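Local coordinates for protein peptidase M28 (PDB 3IIB) that probably acts as a zinc-dependent carboxypeptidase or dipeptidase of the M28 family, its active site holding two zinc ions, at residues A[5-8]-A[9-13]; A[200-203]-A[204-207]; A[395-398]-A[399-403]; A[426-429]-A[430-434]. All coordinates share one frame; numbering follows the deposited sequence.

Contact 1 of 4, residues A[5-8]-A[9-13]; sequences INQK and VAEQL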
loop_
_atom_site.group_PDB
_atom_site.type_symbol
_atom_site.label_atom_id
_atom_site.label_comp_id
_atom_site.label_asym_id
_atom_site.label_seq_id
_atom_site.Cartn_x
_atom_site.Cartn_y
_atom_site.Cartn_z
ATOM N N ILE A 5 -21.399 37.075 21.401
ATOM C CA ILE A 5 -20.199 37.672 20.804
ATOM C C ILE A 5 -19.167 36.594 20.503
ATOM O O ILE A 5 -18.472 36.592 19.476
ATOM C CB ILE A 5 -19.615 38.698 21.791
ATOM C CG1 ILE A 5 -20.504 39.942 21.814
ATOM C CG2 ILE A 5 -18.165 39.020 21.452
ATOM C CD1 ILE A 5 -19.960 41.067 22.685
ATOM N N ASN A 6 -19.059 35.655 21.429
ATOM C CA ASN A 6 -18.093 34.570 21.289
ATOM C C ASN A 6 -18.526 33.507 20.286
ATOM O O ASN A 6 -17.681 32.893 19.653
ATOM C CB ASN A 6 -17.798 33.963 22.665
ATOM C CG ASN A 6 -16.919 34.847 23.481
ATOM O OD1 ASN A 6 -15.941 35.387 22.951
ATOM N ND2 ASN A 6 -17.275 35.056 24.776
ATOM N N GLN A 7 -19.834 33.293 20.138
ATOM C CA GLN A 7 -20.352 32.445 19.059
ATOM C C GLN A 7 -19.892 33.018 17.729
ATOM O O GLN A 7 -19.481 32.286 16.860
ATOM C CB GLN A 7 -21.895 32.333 19.033
ATOM C CG GLN A 7 -22.416 31.429 17.852
ATOM C CD GLN A 7 -23.920 31.452 17.641
ATOM O OE1 GLN A 7 -24.688 31.437 18.598
ATOM N NE2 GLN A 7 -24.348 31.501 16.372
ATOM N N LYS A 8 -19.987 34.347 17.566
ATOM C CA LYS A 8 -19.635 34.970 16.278
ATOM C C LYS A 8 -18.119 34.920 16.015
ATOM O O LYS A 8 -17.681 34.706 14.874
ATOM C CB LYS A 8 -20.116 36.415 16.204
ATOM C CG LYS A 8 -20.020 36.985 14.808
ATOM C CD LYS A 8 -20.812 38.273 14.659
ATOM C CE LYS A 8 -21.057 38.610 13.182
ATOM N NZ LYS A 8 -22.065 37.696 12.544
ATOM N N VAL A 9 -17.312 35.112 17.054
ATOM C CA VAL A 9 -15.865 34.926 16.909
ATOM C C VAL A 9 -15.592 33.473 16.490
ATOM O O VAL A 9 -14.785 33.225 15.610
ATOM C CB VAL A 9 -15.129 35.242 18.206
ATOM C CG1 VAL A 9 -13.677 34.729 18.160
ATOM C CG2 VAL A 9 -15.191 36.743 18.453
ATOM N N ALA A 10 -16.284 32.518 17.109
ATOM C CA ALA A 10 -16.079 31.114 16.765
ATOM C C ALA A 10 -16.477 30.846 15.291
ATOM O O ALA A 10 -15.814 30.123 14.580
ATOM C CB ALA A 10 -16.878 30.238 17.694
ATOM N N GLU A 11 -17.564 31.447 14.846
ATOM C CA GLU A 11 -17.928 31.353 13.437
ATOM C C GLU A 11 -16.813 31.883 12.518
ATOM O O GLU A 11 -16.479 31.260 11.510
ATOM C CB GLU A 11 -19.254 32.064 13.194
ATOM C CG GLU A 11 -20.353 31.256 13.803
ATOM C CD GLU A 11 -21.672 31.956 13.882
ATOM O OE1 GLU A 11 -21.738 33.177 13.621
ATOM O OE2 GLU A 11 -22.644 31.251 14.228
ATOM N N GLN A 12 -16.206 33.013 12.900
ATOM C CA GLN A 12 -15.135 33.624 12.129
ATOM C C GLN A 12 -13.852 32.816 12.166
ATOM O O GLN A 12 -13.167 32.722 11.133
ATOM C CB GLN A 12 -14.883 35.047 12.576
ATOM C CG GLN A 12 -16.022 35.908 12.128
ATOM C CD GLN A 12 -16.196 37.221 12.860
ATOM O OE1 GLN A 12 -15.402 37.587 13.740
ATOM N NE2 GLN A 12 -17.237 37.979 12.455
ATOM N N LEU A 13 -13.549 32.209 13.316
ATOM C CA LEU A 13 -12.416 31.284 13.402
ATOM C C LEU A 13 -12.572 30.130 12.428
ATOM O O LEU A 13 -11.611 29.726 11.748
ATOM C CB LEU A 13 -12.214 30.774 14.833
ATOM C CG LEU A 13 -11.710 31.834 15.831
ATOM C CD1 LEU A 13 -11.922 31.345 17.304
ATOM C CD2 LEU A 13 -10.220 32.172 15.532
HETATM O O HOH W 1 -21.180 34.834 11.769
#
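Q7 and E11, one turn apart on helix 3-19, are joined side chain to side chain in one of the two conformers of Q7: Q7 NE2 donates to E11 OE2 over 2.8 Å. The N-H points almost straight at its acceptor, 170° at the hydrogen, and OE2 lies nearly in the amide plane of Q7 yet is met from above its own carboxylate plane. Q7 can reach because its CG stands anti to the backbone N (chi1 179°) and the chain runs on extended. The other carboxylate oxygen works through water: a single molecule donates to E11 OE1 and accepts from K8 NZ, again in one of two conformers, while NZ itself stays 4.7 Å from E11 OE1. Removing the carboxylate with an alanine at E11 is likely to set the Q7 amide free to turn. K8 CG lies alongside the Q12 amide, 3.8 Å from Q12 NE2, in van der Waals contact. Beneath run the i to i+4 backbone bonds, among them V9 N to I5 O at 3.1 Å, and V9 packs on W428 of helix 413-432. On the polar face of this amphipathic helix one carboxylate thus serves an amide directly and a lysine through solvent, neither link being permanent.

Contact 2 of 4, residues A[200-203]-A[204-207]; sequences AISN and PDAD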
loop_
_atom_site.group_PDB
_atom_site.type_symbol
_atom_site.label_atom_id
_atom_site.label_comp_id
_atom_site.label_asym_id
_atom_site.label_seq_id
_atom_site.Cartn_x
_atom_site.Cartn_y
_atom_site.Cartn_z
ATOM N N ALA A 200 4.677 -8.327 13.136
ATOM C CA ALA A 200 3.403 -8.262 12.408
ATOM C C ALA A 200 3.667 -8.498 10.925
ATOM O O ALA A 200 4.673 -8.024 10.379
ATOM C CB ALA A 200 2.739 -6.905 12.611
ATOM N N ILE A 201 2.754 -9.234 10.283
ATOM C CA ILE A 201 2.814 -9.459 8.852
ATOM C C ILE A 201 1.646 -8.743 8.210
ATOM O O ILE A 201 0.676 -8.376 8.895
ATOM C CB ILE A 201 2.857 -10.944 8.462
ATOM C CG1 ILE A 201 1.526 -11.668 8.801
ATOM C CG2 ILE A 201 4.067 -11.622 9.089
ATOM C CD1 ILE A 201 1.532 -13.196 8.543
ATOM N N SER A 202 1.786 -8.454 6.914
ATOM C CA SER A 202 0.743 -7.729 6.206
ATOM C C SER A 202 -0.505 -8.563 6.192
ATOM O O SER A 202 -0.460 -9.783 6.295
ATOM C CB SER A 202 1.132 -7.362 4.764
ATOM O OG SER A 202 1.130 -8.477 3.886
ATOM N N ASN A 203 -1.631 -7.885 6.036
ATOM C CA ASN A 203 -2.905 -8.565 5.868
ATOM C C ASN A 203 -2.947 -9.593 4.718
ATOM O O ASN A 203 -3.368 -10.717 4.958
ATOM C CB ASN A 203 -4.016 -7.517 5.815
ATOM C CG ASN A 203 -4.547 -7.196 7.201
ATOM O OD1 ASN A 203 -5.284 -7.988 7.790
ATOM N ND2 ASN A 203 -4.067 -6.101 7.783
ATOM N N PRO A 204 -2.421 -9.259 3.504
ATOM C CA PRO A 204 -2.376 -10.278 2.435
ATOM C C PRO A 204 -1.513 -11.488 2.826
ATOM O O PRO A 204 -1.824 -12.614 2.488
ATOM C CB PRO A 204 -1.799 -9.504 1.248
ATOM C CG PRO A 204 -2.286 -8.066 1.501
ATOM C CD PRO A 204 -2.091 -7.916 2.983
ATOM N N ASP A 205 -0.431 -11.252 3.571
ATOM C CA ASP A 205 0.408 -12.368 3.994
ATOM C C ASP A 205 -0.311 -13.308 4.999
ATOM O O ASP A 205 -0.149 -14.520 4.979
ATOM C CB ASP A 205 1.719 -11.828 4.591
ATOM C CG ASP A 205 2.639 -11.288 3.543
ATOM O OD1 ASP A 205 2.962 -12.049 2.599
ATOM O OD2 ASP A 205 3.038 -10.105 3.677
ATOM N N ALA A 206 -1.125 -12.736 5.869
ATOM C CA ALA A 206 -1.899 -13.509 6.831
ATOM C C ALA A 206 -2.971 -14.314 6.054
ATOM O O ALA A 206 -3.195 -15.495 6.353
ATOM C CB ALA A 206 -2.539 -12.579 7.846
ATOM N N ASP A 207 -3.561 -13.687 5.011
ATOM C CA ASP A 207 -4.513 -14.390 4.149
ATOM C C ASP A 207 -3.797 -15.589 3.481
ATOM O O ASP A 207 -4.369 -16.659 3.333
ATOM C CB ASP A 207 -5.055 -13.521 3.023
ATOM C CG ASP A 207 -5.909 -12.391 3.502
ATOM O OD1 ASP A 207 -6.381 -12.446 4.668
ATOM O OD2 ASP A 207 -6.069 -11.423 2.719
#
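S202 swings its OG between its own backbone N and carbonyl carbon (chi1 73°), while D205 holds CG anti to its carbonyl carbon (chi1 -73°); together these turns bring the hydroxyl over the carboxylate at the start of helix 203-213. S202 OG then does two jobs. It accepts from D205 N at 3.2 Å, and it donates to D205 OD2 over a short 2.5 Å, arriving from above the carboxylate plane. That same OD2 also takes the backbone N of V91 and a salt bridge from R180, a concentration of donors that would be expected to favour the charged form of D205. Backbone bonds take over at once, A206 N to S202 O at 3.1 Å and D207 N to N203 O at 3.0 Å. I201, the last residue of strand 198-201, lays CD1 against A206 N at 3.8 Å and so covers the first turn from the strand side. R172 bonds N203 OD1 and forms a salt bridge with D207 OD1. The arrangement is a serine N-cap, its hydroxyl on the amide of the third helical residue, where strand 198-201, paired in the mixed sheet with 168-172 and 88-94, hands over to helix 203-213.

Contact 3 of 4, residues A[395-398]-A[399-403]; sequences SDYF and DYHHT. With ZN (zinc ion), chain B.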
loop_
_atom_site.group_PDB
_atom_site.type_symbol
_atom_site.label_atom_id
_atom_site.label_comp_id
_atom_site.label_asym_id
_atom_site.label_seq_id
_atom_site.Cartn_x
_atom_site.Cartn_y
_atom_site.Cartn_z
ATOM N N SER A 395 -12.723 6.073 9.763
ATOM C CA SER A 395 -13.040 4.873 8.943
ATOM C C SER A 395 -11.837 4.363 8.158
ATOM O O SER A 395 -11.693 3.155 8.001
ATOM C CB SER A 395 -14.160 5.156 7.949
ATOM O OG SER A 395 -15.360 5.417 8.646
ATOM N N ASP A 396 -10.996 5.284 7.659
ATOM C CA ASP A 396 -9.808 4.905 6.878
ATOM C C ASP A 396 -8.500 4.923 7.689
ATOM O O ASP A 396 -7.460 4.548 7.172
ATOM C CB ASP A 396 -9.663 5.780 5.631
ATOM C CG ASP A 396 -9.324 7.230 5.946
ATOM O OD1 ASP A 396 -9.633 7.699 7.085
ATOM O OD2 ASP A 396 -8.792 7.922 5.025
ATOM N N TYR A 397 -8.562 5.313 8.959
ATOM C CA TYR A 397 -7.346 5.575 9.742
ATOM C C TYR A 397 -6.461 4.343 9.876
ATOM O O TYR A 397 -5.237 4.430 9.714
ATOM C CB TYR A 397 -7.766 6.072 11.119
ATOM C CG TYR A 397 -6.653 6.448 12.054
ATOM C CD1 TYR A 397 -5.978 7.651 11.914
ATOM C CD2 TYR A 397 -6.316 5.609 13.115
ATOM C CE1 TYR A 397 -4.985 8.018 12.828
ATOM C CE2 TYR A 397 -5.289 5.951 13.997
ATOM C CZ TYR A 397 -4.657 7.168 13.852
ATOM O OH TYR A 397 -3.670 7.545 14.723
ATOM N N PHE A 398 -7.068 3.203 10.155
ATOM C CA PHE A 398 -6.299 1.971 10.339
ATOM C C PHE A 398 -5.889 1.280 9.050
ATOM O O PHE A 398 -5.258 0.207 9.083
ATOM C CB PHE A 398 -7.007 1.042 11.345
ATOM C CG PHE A 398 -7.083 1.642 12.746
ATOM C CD1 PHE A 398 -5.928 1.785 13.510
ATOM C CD2 PHE A 398 -8.252 2.143 13.235
ATOM C CE1 PHE A 398 -5.957 2.355 14.747
ATOM C CE2 PHE A 398 -8.296 2.710 14.477
ATOM C CZ PHE A 398 -7.126 2.839 15.239
ATOM N N ASP A 399 -6.174 1.896 7.909
ATOM C CA ASP A 399 -5.499 1.511 6.657
ATOM C C ASP A 399 -4.035 1.946 6.637
ATOM O O ASP A 399 -3.228 1.306 5.968
ATOM C CB ASP A 399 -6.176 2.066 5.437
ATOM C CG ASP A 399 -7.600 1.557 5.256
ATOM O OD1 ASP A 399 -8.000 0.568 5.902
ATOM O OD2 ASP A 399 -8.315 2.158 4.440
ATOM N N TYR A 400 -3.702 3.018 7.352
ATOM C CA TYR A 400 -2.362 3.607 7.251
ATOM C C TYR A 400 -1.621 3.721 8.557
ATOM O O TYR A 400 -0.385 3.750 8.546
ATOM C CB TYR A 400 -2.415 4.984 6.573
ATOM C CG TYR A 400 -3.380 5.061 5.428
ATOM C CD1 TYR A 400 -3.174 4.320 4.268
ATOM C CD2 TYR A 400 -4.488 5.896 5.488
ATOM C CE1 TYR A 400 -4.069 4.394 3.206
ATOM C CE2 TYR A 400 -5.382 5.959 4.446
ATOM C CZ TYR A 400 -5.163 5.217 3.307
ATOM O OH TYR A 400 -6.045 5.304 2.259
ATOM N N HIS A 401 -2.361 3.795 9.676
ATOM C CA HIS A 401 -1.815 3.881 11.031
ATOM C C HIS A 401 -0.704 2.879 11.220
ATOM O O HIS A 401 -0.917 1.737 10.997
ATOM C CB HIS A 401 -2.976 3.602 11.981
ATOM C CG HIS A 401 -2.619 3.393 13.414
ATOM N ND1 HIS A 401 -2.477 2.130 13.962
ATOM C CD2 HIS A 401 -2.507 4.267 14.444
ATOM C CE1 HIS A 401 -2.240 2.253 15.254
ATOM N NE2 HIS A 401 -2.296 3.535 15.578
ATOM N N HIS A 402 0.478 3.340 11.644
ATOM C CA HIS A 402 1.581 2.476 12.019
ATOM C C HIS A 402 2.189 1.659 10.883
ATOM O O HIS A 402 2.905 0.633 11.132
ATOM C CB HIS A 402 1.194 1.583 13.201
ATOM C CG HIS A 402 1.030 2.309 14.499
ATOM N ND1 HIS A 402 1.004 1.646 15.723
ATOM C CD2 HIS A 402 0.811 3.621 14.778
ATOM C CE1 HIS A 402 0.821 2.536 16.688
ATOM N NE2 HIS A 402 0.712 3.735 16.145
ATOM N N THR A 403 1.959 2.115 9.647
ATOM C CA THR A 403 2.605 1.546 8.459
ATOM C C THR A 403 3.582 2.492 7.807
ATOM O O THR A 403 3.552 3.718 8.070
ATOM C CB THR A 403 1.561 1.177 7.371
ATOM O OG1 THR A 403 1.061 2.390 6.771
ATOM C CG2 THR A 403 0.420 0.311 7.980
HETATM ZN ZN ZN B . 0.145 5.619 17.299
HETATM O O HOH W 2 -8.267 6.945 2.672
HETATM O O HOH W 3 -1.598 4.636 18.040
HETATM O O HOH W 4 -0.745 7.011 18.648
#
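D399 N bonds to D396 O at 3.0 Å, early in a metal-site loop that ends in a type II beta turn, Y400 to T403, carrying one zinc ligand of the two-zinc M28 site. The D399 carboxylate, through OD1, is hydrogen-bonded to T176 and salt-bridged to R140. Y400 follows, its ring crossing the D396 carboxylate with the planes 82° apart; one water donates to D396 OD2 and is hydrogen-bonded to Y400 OH, joining their ends. The backbone of Y400 shares Y397 O with that of H401. In H401, CG stands anti to the backbone N (chi1 169°), which carries the imidazole in among the rings of Y397 and F398. F398 presents its edge to one face of H401, centroids 4.8 Å apart and planes at 72°, whereas Y397 meets H401 obliquely and takes H401 CB over its own face. The opposite face of H401 lies against the H402 ring. A leucine here has neither ring nitrogen nor aromatic face, so the zinc-bound water would probably be held less firmly and the F398 edge would lose the ring it packs on. H402 is the metal ligand, bound to the zinc ion through NE2 at 2.3 Å beside D269 and E304; its ND1 is held by T184 O, a second-shell bond that fixes the ring's rotation. T403 closes the turn, N and OG1 both reaching Y400 O from the same face. The water linked to H401 NE2 at 2.8 Å is itself a zinc ligand, 2.1 Å from the metal.

Contact 4 of 4, residues A[426-429]-A[430-434]; sequences FAWV and MANSK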
loop_
_atom_site.group_PDB
_atom_site.type_symbol
_atom_site.label_atom_id
_atom_site.label_comp_id
_atom_site.label_asym_id
_atom_site.label_seq_id
_atom_site.Cartn_x
_atom_site.Cartn_y
_atom_site.Cartn_z
ATOM N N PHE A 426 -13.686 25.286 19.619
ATOM C CA PHE A 426 -13.612 24.693 20.949
ATOM C C PHE A 426 -12.708 25.501 21.874
ATOM O O PHE A 426 -13.091 25.803 23.020
ATOM C CB PHE A 426 -13.113 23.240 20.849
ATOM C CG PHE A 426 -12.932 22.558 22.178
ATOM C CD1 PHE A 426 -14.009 21.969 22.813
ATOM C CD2 PHE A 426 -11.676 22.444 22.768
ATOM C CE1 PHE A 426 -13.844 21.304 24.015
ATOM C CE2 PHE A 426 -11.524 21.802 23.986
ATOM C CZ PHE A 426 -12.598 21.237 24.606
ATOM N N ALA A 427 -11.489 25.776 21.442
ATOM C CA ALA A 427 -10.534 26.453 22.304
ATOM C C ALA A 427 -11.039 27.870 22.609
ATOM O O ALA A 427 -10.983 28.290 23.743
ATOM C CB ALA A 427 -9.129 26.480 21.714
ATOM N N TRP A 428 -11.607 28.563 21.626
ATOM C CA TRP A 428 -12.137 29.902 21.891
ATOM C C TRP A 428 -13.346 29.865 22.836
ATOM O O TRP A 428 -13.391 30.579 23.843
ATOM C CB TRP A 428 -12.474 30.642 20.605
ATOM C CG TRP A 428 -12.946 32.001 20.910
ATOM C CD1 TRP A 428 -14.228 32.460 20.919
ATOM C CD2 TRP A 428 -12.126 33.082 21.337
ATOM N NE1 TRP A 428 -14.258 33.781 21.325
ATOM C CE2 TRP A 428 -12.975 34.185 21.577
ATOM C CE3 TRP A 428 -10.752 33.227 21.542
ATOM C CZ2 TRP A 428 -12.490 35.403 22.013
ATOM C CZ3 TRP A 428 -10.282 34.453 22.014
ATOM C CH2 TRP A 428 -11.150 35.510 22.231
ATOM N N VAL A 429 -14.353 29.066 22.524
ATOM C CA VAL A 429 -15.524 28.984 23.375
ATOM C C VAL A 429 -15.148 28.557 24.803
ATOM O O VAL A 429 -15.569 29.199 25.780
ATOM C CB VAL A 429 -16.621 28.063 22.765
ATOM C CG1 VAL A 429 -17.740 27.860 23.752
ATOM C CG2 VAL A 429 -17.184 28.700 21.449
HETATM N N MSE A 430 -14.292 27.547 24.947
HETATM C CA MSE A 430 -13.918 27.121 26.271
HETATM C C MSE A 430 -13.059 28.144 27.031
HETATM O O MSE A 430 -13.216 28.277 28.255
HETATM C CB MSE A 430 -13.184 25.777 26.248
HETATM C CG MSE A 430 -14.006 24.617 25.761
HETATM SE SE MSE A 430 -15.456 24.150 26.977
HETATM C CE MSE A 430 -16.604 25.018 26.173
ATOM N N ALA A 431 -12.180 28.867 26.317
ATOM C CA ALA A 431 -11.330 29.876 26.947
ATOM C C ALA A 431 -12.096 31.116 27.368
ATOM O O ALA A 431 -11.547 31.957 28.084
ATOM C CB ALA A 431 -10.149 30.286 26.015
ATOM N N ASN A 432 -13.360 31.213 26.942
ATOM C CA ASN A 432 -14.214 32.349 27.314
ATOM C C ASN A 432 -15.527 31.945 28.024
ATOM O O ASN A 432 -16.341 32.798 28.399
ATOM C CB ASN A 432 -14.463 33.184 26.072
ATOM C CG ASN A 432 -13.190 33.833 25.579
ATOM O OD1 ASN A 432 -12.730 34.789 26.176
ATOM N ND2 ASN A 432 -12.557 33.254 24.529
ATOM N N SER A 433 -15.681 30.656 28.306
ATOM C CA SER A 433 -16.916 30.156 28.901
ATOM C C SER A 433 -17.019 30.500 30.366
ATOM O O SER A 433 -16.028 30.496 31.094
ATOM C CB SER A 433 -16.983 28.645 28.783
ATOM O OG SER A 433 -18.232 28.128 29.268
ATOM N N LYS A 434 -18.231 30.802 30.791
ATOM C CA LYS A 434 -18.512 30.964 32.223
ATOM C C LYS A 434 -19.048 29.738 32.943
ATOM O O LYS A 434 -19.363 29.832 34.130
ATOM C CB LYS A 434 -19.502 32.125 32.386
ATOM C CG LYS A 434 -19.000 33.423 31.810
ATOM C CD LYS A 434 -17.737 33.860 32.478
#
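F426 faces M430 one turn further along helix 413-432, in a Met-aromatic contact near the helix's C-terminal end. M430 is a selenomethionine here. Its CG sits over one face of the F426 ring, 3.8 Å from the centroid and 14° off the normal, displaced toward the rim; SE lies farther off and oblique, 5.0 Å from the centroid. The ring comes beneath CG because F426 holds its own CG anti to the backbone N (chi1 177°), and I326 of strand 324-329 touches both residues. A427 contributes mainly backbone, its O accepting from A431 N at 2.9 Å, so the regular i to i+4 ladder still runs here. At W428 the side chain takes over. The indole, likewise anti to its backbone N, brings one face under the N432 amide, whose plane is inclined 46° to the ring; N432 ND2 stands over the middle of the ring system, 3.1 Å from W428 CE2. N432 ND2 bonds to W428 O over 2.9 Å, a bond that keeps the amide above the ring, while N432 OD1 accepts from the backbone N of E292. This buried amide is therefore served at both ends, and W428 NE1 donates to N6 OD1 of helix 3-19. V429 marks the change in backbone pattern: N432 N bonds to V429 O, an i to i+3 link, and weakly to W428 O, as the helix tightens before the chain leaves it. V429 CG1 also packs on the terminal methyl of M430, CE, at 3.9 Å.

In the fold
All four contacts are local, each between adjoining segments, so they follow one another in series and none nests in or crosses another. Contact 1 lies on the N-terminal helix 3-19. Contact 2 joins strand 198-201 to helix 203-213, on the opposite side of the chain's centre, about 48 Å away between centres. Contact 3 shapes the metal-site loop between strand 387-392 and helix 413-432; its nearest atoms come about 7 Å from contact 2 without touching. Contact 4, on helix 413-432, brings the chain back to its beginning: N6 OD1 bonds to W428 NE1 at 2.8 Å, and V9 and L13 pack on the same indole, tying the first helix to the last.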